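Xylose isomerase-like TIM barrel (Anabaena variabilis ATCC 29413, PDB 2QW5) probably acts as a zinc-dependent sugar or sugar-phosphate isomerase or epimerase, and binds D-xylose and a zinc ion within a TIM barrel. Local coordinates at residues S85-S97 with E106-T118. Residues are numbered along the deposited sequence; the frame is centred on the assembly and turned at random.
Sequences STNVGATRTFDPS and EALEYLKSRVDIT. With XLS (D-xylose), chain C.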
ATOM      1  N   SER A  85     -33.727  -9.051  -5.680  1.00 16.05           N
ATOM      2  CA  SER A  85     -32.892  -9.675  -4.643  1.00 16.35           C
ATOM      3  C   SER A  85     -31.838  -8.599  -4.266  1.00 16.76           C
ATOM      4  O   SER A  85     -31.605  -7.653  -5.012  1.00 15.94           O
ATOM      5  CB  SER A  85     -32.260 -10.956  -5.144  1.00 16.82           C
ATOM      6  OG  SER A  85     -31.408 -10.712  -6.241  1.00 18.71           O
ATOM      7  N   THR A  86     -31.245  -8.713  -3.088  1.00 14.80           N
ATOM      8  CA  THR A  86     -30.251  -7.754  -2.636  1.00 17.33           C
ATOM      9  C   THR A  86     -28.898  -8.404  -2.382  1.00 18.50           C
ATOM     10  O   THR A  86     -28.821  -9.602  -2.026  1.00 14.49           O
ATOM     11  CB  THR A  86     -30.682  -6.999  -1.366  1.00 19.03           C
ATOM     12  OG1 THR A  86     -30.839  -7.940  -0.290  1.00 10.63           O
ATOM     13  CG2 THR A  86     -31.914  -6.252  -1.587  1.00  9.33           C
ATOM     14  N   ASN A  87     -27.853  -7.609  -2.605  1.00 17.99           N
ATOM     15  CA  ASN A  87     -26.483  -7.968  -2.319  1.00 18.44           C
ATOM     16  C   ASN A  87     -26.009  -7.038  -1.180  1.00 17.11           C
ATOM     17  O   ASN A  87     -26.006  -5.808  -1.299  1.00 15.81           O
ATOM     18  CB  ASN A  87     -25.603  -7.869  -3.547  1.00 17.60           C
ATOM     19  CG  ASN A  87     -24.236  -8.411  -3.314  1.00 21.94           C
ATOM     20  OD1 ASN A  87     -23.453  -7.810  -2.603  1.00 22.42           O
ATOM     21  ND2 ASN A  87     -23.926  -9.527  -3.945  1.00 23.34           N
ATOM     22  N   VAL A  88     -25.620  -7.658  -0.084  1.00 14.73           N
ATOM     23  CA  VAL A  88     -25.255  -6.971   1.135  1.00 15.72           C
ATOM     24  C   VAL A  88     -24.017  -7.616   1.710  1.00 19.50           C
ATOM     25  O   VAL A  88     -23.937  -8.831   1.758  1.00 16.10           O
ATOM     26  CB  VAL A  88     -26.400  -7.030   2.205  1.00 15.37           C
ATOM     27  CG1 VAL A  88     -25.924  -6.468   3.508  1.00 12.83           C
ATOM     28  CG2 VAL A  88     -27.646  -6.216   1.729  1.00 14.07           C
ATOM     29  N   GLY A  89     -23.091  -6.790   2.163  1.00 18.86           N
ATOM     30  CA  GLY A  89     -21.860  -7.264   2.781  1.00 19.28           C
ATOM     31  C   GLY A  89     -21.589  -6.680   4.136  1.00 17.29           C
ATOM     32  O   GLY A  89     -21.907  -5.522   4.403  1.00 19.54           O
ATOM     33  N   ALA A  90     -21.005  -7.503   5.014  1.00 16.83           N
ATOM     34  CA  ALA A  90     -20.481  -7.022   6.288  1.00 16.98           C
ATOM     35  C   ALA A  90     -19.274  -6.141   5.934  1.00 17.64           C
ATOM     36  O   ALA A  90     -18.645  -6.318   4.871  1.00 19.31           O
ATOM     37  CB  ALA A  90     -20.029  -8.205   7.192  1.00 17.94           C
ATOM     38  N   THR A  91     -18.976  -5.191   6.815  1.00 20.11           N
ATOM     39  CA  THR A  91     -17.888  -4.231   6.630  1.00 18.03           C
ATOM     40  C   THR A  91     -16.971  -4.298   7.822  1.00 18.59           C
ATOM     41  O   THR A  91     -17.291  -4.921   8.820  1.00 18.90           O
ATOM     42  CB  THR A  91     -18.407  -2.809   6.451  1.00 17.94           C
ATOM     43  OG1 THR A  91     -18.889  -2.264   7.680  1.00 16.03           O
ATOM     44  CG2 THR A  91     -19.529  -2.764   5.412  1.00 17.97           C
ATOM     45  N   ARG A  92     -15.813  -3.666   7.709  1.00 17.54           N
ATOM     46  CA  ARG A  92     -14.851  -3.653   8.826  1.00 16.43           C
ATOM     47  C   ARG A  92     -15.486  -3.178  10.164  1.00 14.82           C
ATOM     48  O   ARG A  92     -15.203  -3.753  11.241  1.00 17.61           O
ATOM     49  CB  ARG A  92     -13.632  -2.798   8.486  1.00 16.89           C
ATOM     50  CG  ARG A  92     -12.437  -3.131   9.388  1.00 23.14           C
ATOM     51  CD  ARG A  92     -11.627  -1.921   9.664  1.00 39.15           C
ATOM     52  NE  ARG A  92     -11.167  -1.315   8.430  1.00 45.31           N
ATOM     53  CZ  ARG A  92     -10.974  -0.006   8.231  1.00 53.48           C
ATOM     54  NH1 ARG A  92     -11.229   0.931   9.167  1.00 47.68           N
ATOM     55  NH2 ARG A  92     -10.549   0.374   7.033  1.00 57.35           N
ATOM     56  N   THR A  93     -16.318  -2.142  10.085  1.00 16.78           N
ATOM     57  CA  THR A  93     -17.085  -1.624  11.240  1.00 17.51           C
ATOM     58  C   THR A  93     -18.217  -2.592  11.607  1.00 16.46           C
ATOM     59  O   THR A  93     -18.276  -3.094  12.749  1.00 18.69           O
ATOM     60  CB  THR A  93     -17.613  -0.214  10.963  1.00 20.01           C
ATOM     61  OG1 THR A  93     -16.491   0.630  10.681  1.00 23.09           O
ATOM     62  CG2 THR A  93     -18.377   0.356  12.121  1.00 20.22           C
ATOM     63  N   PHE A  94     -19.074  -2.896  10.635  1.00 18.79           N
ATOM     64  CA  PHE A  94     -20.250  -3.754  10.842  1.00 17.03           C
ATOM     65  C   PHE A  94     -19.828  -5.182  10.639  1.00 17.11           C
ATOM     66  O   PHE A  94     -20.156  -5.825   9.624  1.00 16.77           O
ATOM     67  CB  PHE A  94     -21.386  -3.354   9.917  1.00 19.44           C
ATOM     68  CG  PHE A  94     -21.788  -1.942  10.067  1.00 24.67           C
ATOM     69  CD1 PHE A  94     -22.193  -1.438  11.324  1.00 24.43           C
ATOM     70  CD2 PHE A  94     -21.742  -1.078   8.973  1.00 30.04           C
ATOM     71  CE1 PHE A  94     -22.557  -0.092  11.469  1.00 28.63           C
ATOM     72  CE2 PHE A  94     -22.110   0.269   9.109  1.00 35.92           C
ATOM     73  CZ  PHE A  94     -22.524   0.756  10.354  1.00 33.41           C
ATOM     74  N   ASP A  95     -19.091  -5.688  11.637  1.00 17.14           N
ATOM     75  CA  ASP A  95     -18.485  -7.020  11.606  1.00 17.09           C
ATOM     76  C   ASP A  95     -19.070  -7.936  12.697  1.00 18.85           C
ATOM     77  O   ASP A  95     -18.721  -7.806  13.877  1.00 19.95           O
ATOM     78  CB  ASP A  95     -16.960  -6.898  11.709  1.00 16.20           C
ATOM     79  CG  ASP A  95     -16.237  -8.239  11.665  1.00 17.56           C
ATOM     80  OD1 ASP A  95     -16.863  -9.292  11.412  1.00 20.46           O
ATOM     81  OD2 ASP A  95     -15.005  -8.229  11.894  1.00 20.14           O
ATOM     82  N   PRO A  96     -19.925  -8.892  12.288  1.00 18.02           N
ATOM     83  CA  PRO A  96     -20.507  -9.815  13.256  1.00 15.70           C
ATOM     84  C   PRO A  96     -19.570 -10.858  13.828  1.00 17.98           C
ATOM     85  O   PRO A  96     -19.957 -11.536  14.769  1.00 15.55           O
ATOM     86  CB  PRO A  96     -21.637 -10.484  12.470  1.00 18.56           C
ATOM     87  CG  PRO A  96     -21.186 -10.467  11.076  1.00 20.63           C
ATOM     88  CD  PRO A  96     -20.477  -9.135  10.939  1.00 17.52           C
ATOM     89  N   SER A  97     -18.381 -10.992  13.254  1.00 16.84           N
ATOM     90  CA  SER A  97     -17.344 -11.909  13.723  1.00 17.79           C
ATOM     91  C   SER A  97     -16.333 -11.213  14.648  1.00 16.28           C
ATOM     92  O   SER A  97     -15.304 -11.809  15.017  1.00 15.86           O
ATOM     93  CB  SER A  97     -16.621 -12.540  12.515  1.00 19.69           C
ATOM     94  OG  SER A  97     -15.887 -11.564  11.786  1.00 19.26           O
ATOM     95  N   GLU A 106     -23.904  -4.080  17.040  1.00 18.14           N
ATOM     96  CA  GLU A 106     -24.052  -3.017  16.019  1.00 20.55           C
ATOM     97  C   GLU A 106     -24.073  -3.599  14.597  1.00 19.94           C
ATOM     98  O   GLU A 106     -24.756  -3.063  13.711  1.00 17.31           O
ATOM     99  CB  GLU A 106     -23.005  -1.903  16.236  1.00 22.47           C
ATOM    100  CG  GLU A 106     -23.381  -1.075  17.482  1.00 24.43           C
ATOM    101  CD  GLU A 106     -22.271  -0.155  18.020  1.00 30.19           C
ATOM    102  OE1 GLU A 106     -21.275   0.110  17.314  1.00 33.14           O
ATOM    103  OE2 GLU A 106     -22.433   0.325  19.179  1.00 38.13           O
ATOM    104  N   ALA A 107     -23.344  -4.698  14.387  1.00 16.97           N
ATOM    105  CA  ALA A 107     -23.320  -5.406  13.108  1.00 17.51           C
ATOM    106  C   ALA A 107     -24.683  -6.080  12.855  1.00 17.72           C
ATOM    107  O   ALA A 107     -25.198  -6.055  11.734  1.00 18.95           O
ATOM    108  CB  ALA A 107     -22.187  -6.418  13.089  1.00 17.40           C
ATOM    109  N   LEU A 108     -25.250  -6.690  13.896  1.00 17.38           N
ATOM    110  CA  LEU A 108     -26.604  -7.284  13.826  1.00 16.07           C
ATOM    111  C   LEU A 108     -27.665  -6.249  13.443  1.00 13.13           C
ATOM    112  O   LEU A 108     -28.538  -6.534  12.606  1.00 18.31           O
ATOM    113  CB  LEU A 108     -26.977  -7.926  15.154  1.00 15.89           C
ATOM    114  CG  LEU A 108     -28.301  -8.697  15.277  1.00 19.30           C
ATOM    115  CD1 LEU A 108     -28.411  -9.810  14.238  1.00 16.81           C
ATOM    116  CD2 LEU A 108     -28.470  -9.240  16.759  1.00 18.62           C
ATOM    117  N   GLU A 109     -27.586  -5.060  14.040  1.00 14.19           N
ATOM    118  CA  GLU A 109     -28.556  -3.981  13.694  1.00 17.20           C
ATOM    119  C   GLU A 109     -28.407  -3.524  12.265  1.00 17.17           C
ATOM    120  O   GLU A 109     -29.418  -3.223  11.589  1.00 14.82           O
ATOM    121  CB  GLU A 109     -28.548  -2.812  14.707  1.00 21.05           C
ATOM    122  CG  GLU A 109     -28.969  -3.252  16.151  1.00 29.14           C
ATOM    123  CD  GLU A 109     -30.425  -3.888  16.267  1.00 45.07           C
ATOM    124  OE1 GLU A 109     -31.397  -3.258  15.759  1.00 53.65           O
ATOM    125  OE2 GLU A 109     -30.591  -5.001  16.880  1.00 46.45           O
ATOM    126  N   TYR A 110     -27.156  -3.451  11.804  1.00 17.94           N
ATOM    127  CA  TYR A 110     -26.852  -3.139  10.405  1.00 16.93           C
ATOM    128  C   TYR A 110     -27.485  -4.199   9.486  1.00 17.36           C
ATOM    129  O   TYR A 110     -28.184  -3.861   8.548  1.00 17.65           O
ATOM    130  CB  TYR A 110     -25.336  -3.010  10.191  1.00 17.96           C
ATOM    131  CG  TYR A 110     -24.877  -3.096   8.767  1.00 19.36           C
ATOM    132  CD1 TYR A 110     -25.084  -2.049   7.864  1.00 24.14           C
ATOM    133  CD2 TYR A 110     -24.241  -4.250   8.307  1.00 24.54           C
ATOM    134  CE1 TYR A 110     -24.661  -2.151   6.535  1.00 19.23           C
ATOM    135  CE2 TYR A 110     -23.825  -4.369   6.991  1.00 22.75           C
ATOM    136  CZ  TYR A 110     -24.028  -3.323   6.109  1.00 18.38           C
ATOM    137  OH  TYR A 110     -23.578  -3.495   4.806  1.00 19.07           O
ATOM    138  N   LEU A 111     -27.249  -5.470   9.789  1.00 17.29           N
ATOM    139  CA  LEU A 111     -27.785  -6.568   8.961  1.00 15.41           C
ATOM    140  C   LEU A 111     -29.315  -6.624   9.022  1.00 14.79           C
ATOM    141  O   LEU A 111     -29.943  -6.848   7.979  1.00 17.37           O
ATOM    142  CB  LEU A 111     -27.118  -7.894   9.298  1.00 14.58           C
ATOM    143  CG  LEU A 111     -25.622  -7.977   8.994  1.00 14.07           C
ATOM    144  CD1 LEU A 111     -24.918  -9.220   9.688  1.00 10.79           C
ATOM    145  CD2 LEU A 111     -25.344  -8.030   7.526  1.00 12.18           C
ATOM    146  N   LYS A 112     -29.903  -6.327  10.197  1.00 14.54           N
ATOM    147  CA  LYS A 112     -31.406  -6.249  10.346  1.00 17.37           C
ATOM    148  C   LYS A 112     -31.984  -5.114   9.517  1.00 16.37           C
ATOM    149  O   LYS A 112     -33.077  -5.255   8.896  1.00 16.68           O
ATOM    150  CB  LYS A 112     -31.850  -6.097  11.789  1.00 18.93           C
ATOM    151  CG  LYS A 112     -31.663  -7.338  12.691  1.00 17.27           C
ATOM    152  CD  LYS A 112     -32.101  -6.996  14.105  1.00 20.21           C
ATOM    153  CE  LYS A 112     -32.189  -8.224  14.983  1.00 27.30           C
ATOM    154  NZ  LYS A 112     -32.542  -7.897  16.399  1.00 30.41           N
ATOM    155  N   SER A 113     -31.269  -3.993   9.486  1.00 18.08           N
ATOM    156  CA  SER A 113     -31.655  -2.860   8.602  1.00 16.74           C
ATOM    157  C   SER A 113     -31.690  -3.283   7.144  1.00 16.47           C
ATOM    158  O   SER A 113     -32.594  -2.886   6.368  1.00 16.90           O
ATOM    159  CB  SER A 113     -30.666  -1.674   8.741  1.00 15.90           C
ATOM    160  OG  SER A 113     -30.793  -0.779   7.658  1.00 18.66           O
ATOM    161  N   ARG A 114     -30.682  -4.041   6.742  1.00 14.46           N
ATOM    162  CA  ARG A 114     -30.578  -4.468   5.361  1.00 15.14           C
ATOM    163  C   ARG A 114     -31.643  -5.515   5.068  1.00 16.47           C
ATOM    164  O   ARG A 114     -32.234  -5.481   3.977  1.00 14.13           O
ATOM    165  CB  ARG A 114     -29.150  -4.845   4.980  1.00 15.13           C
ATOM    166  CG  ARG A 114     -28.242  -3.664   4.527  1.00 13.32           C
ATOM    167  CD  ARG A 114     -28.217  -2.407   5.400  1.00 16.50           C
ATOM    168  NE  ARG A 114     -27.678  -1.257   4.672  1.00 20.13           N
ATOM    169  CZ  ARG A 114     -27.944   0.026   4.917  1.00 16.17           C
ATOM    170  NH1 ARG A 114     -28.771   0.414   5.880  1.00 17.97           N
ATOM    171  NH2 ARG A 114     -27.348   0.948   4.175  1.00 19.85           N
ATOM    172  N   VAL A 115     -31.940  -6.397   6.031  1.00 17.15           N
ATOM    173  CA  VAL A 115     -33.095  -7.320   5.877  1.00 15.25           C
ATOM    174  C   VAL A 115     -34.396  -6.448   5.639  1.00 12.68           C
ATOM    175  O   VAL A 115     -35.167  -6.770   4.782  1.00 15.54           O
ATOM    176  CB  VAL A 115     -33.309  -8.302   7.080  1.00 18.69           C
ATOM    177  CG1 VAL A 115     -34.643  -9.074   6.956  1.00 15.77           C
ATOM    178  CG2 VAL A 115     -32.135  -9.325   7.262  1.00 11.09           C
ATOM    179  N   ASP A 116     -34.626  -5.401   6.448  1.00 11.92           N
ATOM    180  CA  ASP A 116     -35.795  -4.508   6.289  1.00 14.71           C
ATOM    181  C   ASP A 116     -35.880  -3.876   4.921  1.00 17.24           C
ATOM    182  O   ASP A 116     -36.954  -3.823   4.323  1.00 16.58           O
ATOM    183  CB  ASP A 116     -35.810  -3.364   7.310  1.00 17.39           C
ATOM    184  CG  ASP A 116     -36.033  -3.829   8.748  1.00 21.15           C
ATOM    185  OD1 ASP A 116     -36.480  -4.969   8.968  1.00 21.32           O
ATOM    186  OD2 ASP A 116     -35.801  -3.003   9.658  1.00 20.25           O
ATOM    187  N   ILE A 117     -34.741  -3.388   4.427  1.00 18.11           N
ATOM    188  CA  ILE A 117     -34.666  -2.797   3.060  1.00 17.21           C
ATOM    189  C   ILE A 117     -35.019  -3.846   1.974  1.00 16.44           C
ATOM    190  O   ILE A 117     -35.702  -3.555   0.985  1.00 17.08           O
ATOM    191  CB  ILE A 117     -33.209  -2.236   2.823  1.00 18.25           C
ATOM    192  CG1 ILE A 117     -32.977  -0.990   3.685  1.00 19.13           C
ATOM    193  CG2 ILE A 117     -32.892  -2.029   1.336  1.00 15.18           C
ATOM    194  CD1 ILE A 117     -31.514  -0.518   3.658  1.00 18.32           C
ATOM    195  N   THR A 118     -34.513  -5.070   2.145  1.00 15.34           N
ATOM    196  CA  THR A 118     -34.798  -6.176   1.209  1.00 16.32           C
ATOM    197  C   THR A 118     -36.301  -6.379   1.107  1.00 16.04           C
ATOM    198  O   THR A 118     -36.838  -6.335  -0.000  1.00 16.03           O
ATOM    199  CB  THR A 118     -34.082  -7.499   1.621  1.00 16.57           C
ATOM    200  OG1 THR A 118     -32.693  -7.238   1.663  1.00 17.69           O
ATOM    201  CG2 THR A 118     -34.353  -8.641   0.589  1.00 12.69           C
TER
HETATM  202  C1  XLS C 401     -18.514 -10.049  -4.987  1.00 51.13           C
HETATM  203  C2  XLS C 401     -19.274  -9.658  -3.725  1.00 50.44           C
HETATM  204  C3  XLS C 401     -19.083  -8.159  -3.301  1.00 49.90           C
HETATM  205  C4  XLS C 401     -20.327  -7.504  -2.733  1.00 43.51           C
HETATM  206  O1  XLS C 401     -17.896 -11.319  -5.228  1.00 37.62           O
HETATM  207  O2  XLS C 401     -20.644 -10.052  -3.793  1.00 48.01           O
HETATM  208  O3  XLS C 401     -18.608  -7.223  -4.271  1.00 53.13           O
HETATM  209  O4  XLS C 401     -20.842  -8.334  -1.731  1.00 39.24           O
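Segment 85-97, the end of strand 83-87 and the loop after it, runs along segment 106-118 of helix 101-120 in the reverse direction, Thr86 facing Thr118 at one end and Phe94 facing Ala107 at the other, with Phe94 CA and Ala107 CA 4.2 Å apart. This is the strand-loop-helix half of a beta-alpha-beta unit in the TIM barrel, whose next strand is 125-128. Tyr110 carries the middle: its first torsion (chi1 163°) turns CG away from the backbone N and stands the ring up from the helix, and OH donates to Gly89 O at 2.7 Å, tilted 22° from that carbonyl's plane. Phe94 lies over one face of this ring as an offset stack, centroids 4.5 Å apart and planes 10° from parallel; Tyr110 CB also makes a CH-pi contact over the Phe94 face. Tyr60 of helix 60-76 packs against both aromatic side chains. With a leucine in place of Tyr110, Gly89 O would probably lose its hydroxyl donor and Phe94 its flat stacking partner, leaving the loop less firmly tied to the helix. Phe94 is the centre of an inverse gamma turn, beyond which Ala107 CB fits against the backbone, 3.4 Å from Pro96 N, while Pro96 CG reaches Leu111 CD1. Toward the strand, both methyls of Val88 rest on the aliphatic start of Arg114, whose chain bends at chi2 and carries the guanidinium away to a salt bridge with Asp63. Asn87 points to the opposite side, into the sugar pocket, where OD1 accepts from xylose O4 at 2.8 Å. At the far end the threonine hydroxyls form a relay: Thr86 OG1 donates to Thr118 OG1 at 2.8 Å, and Thr118 OG1 donates to Arg114 O, on the face of that carbonyl opposite to Thr118 N.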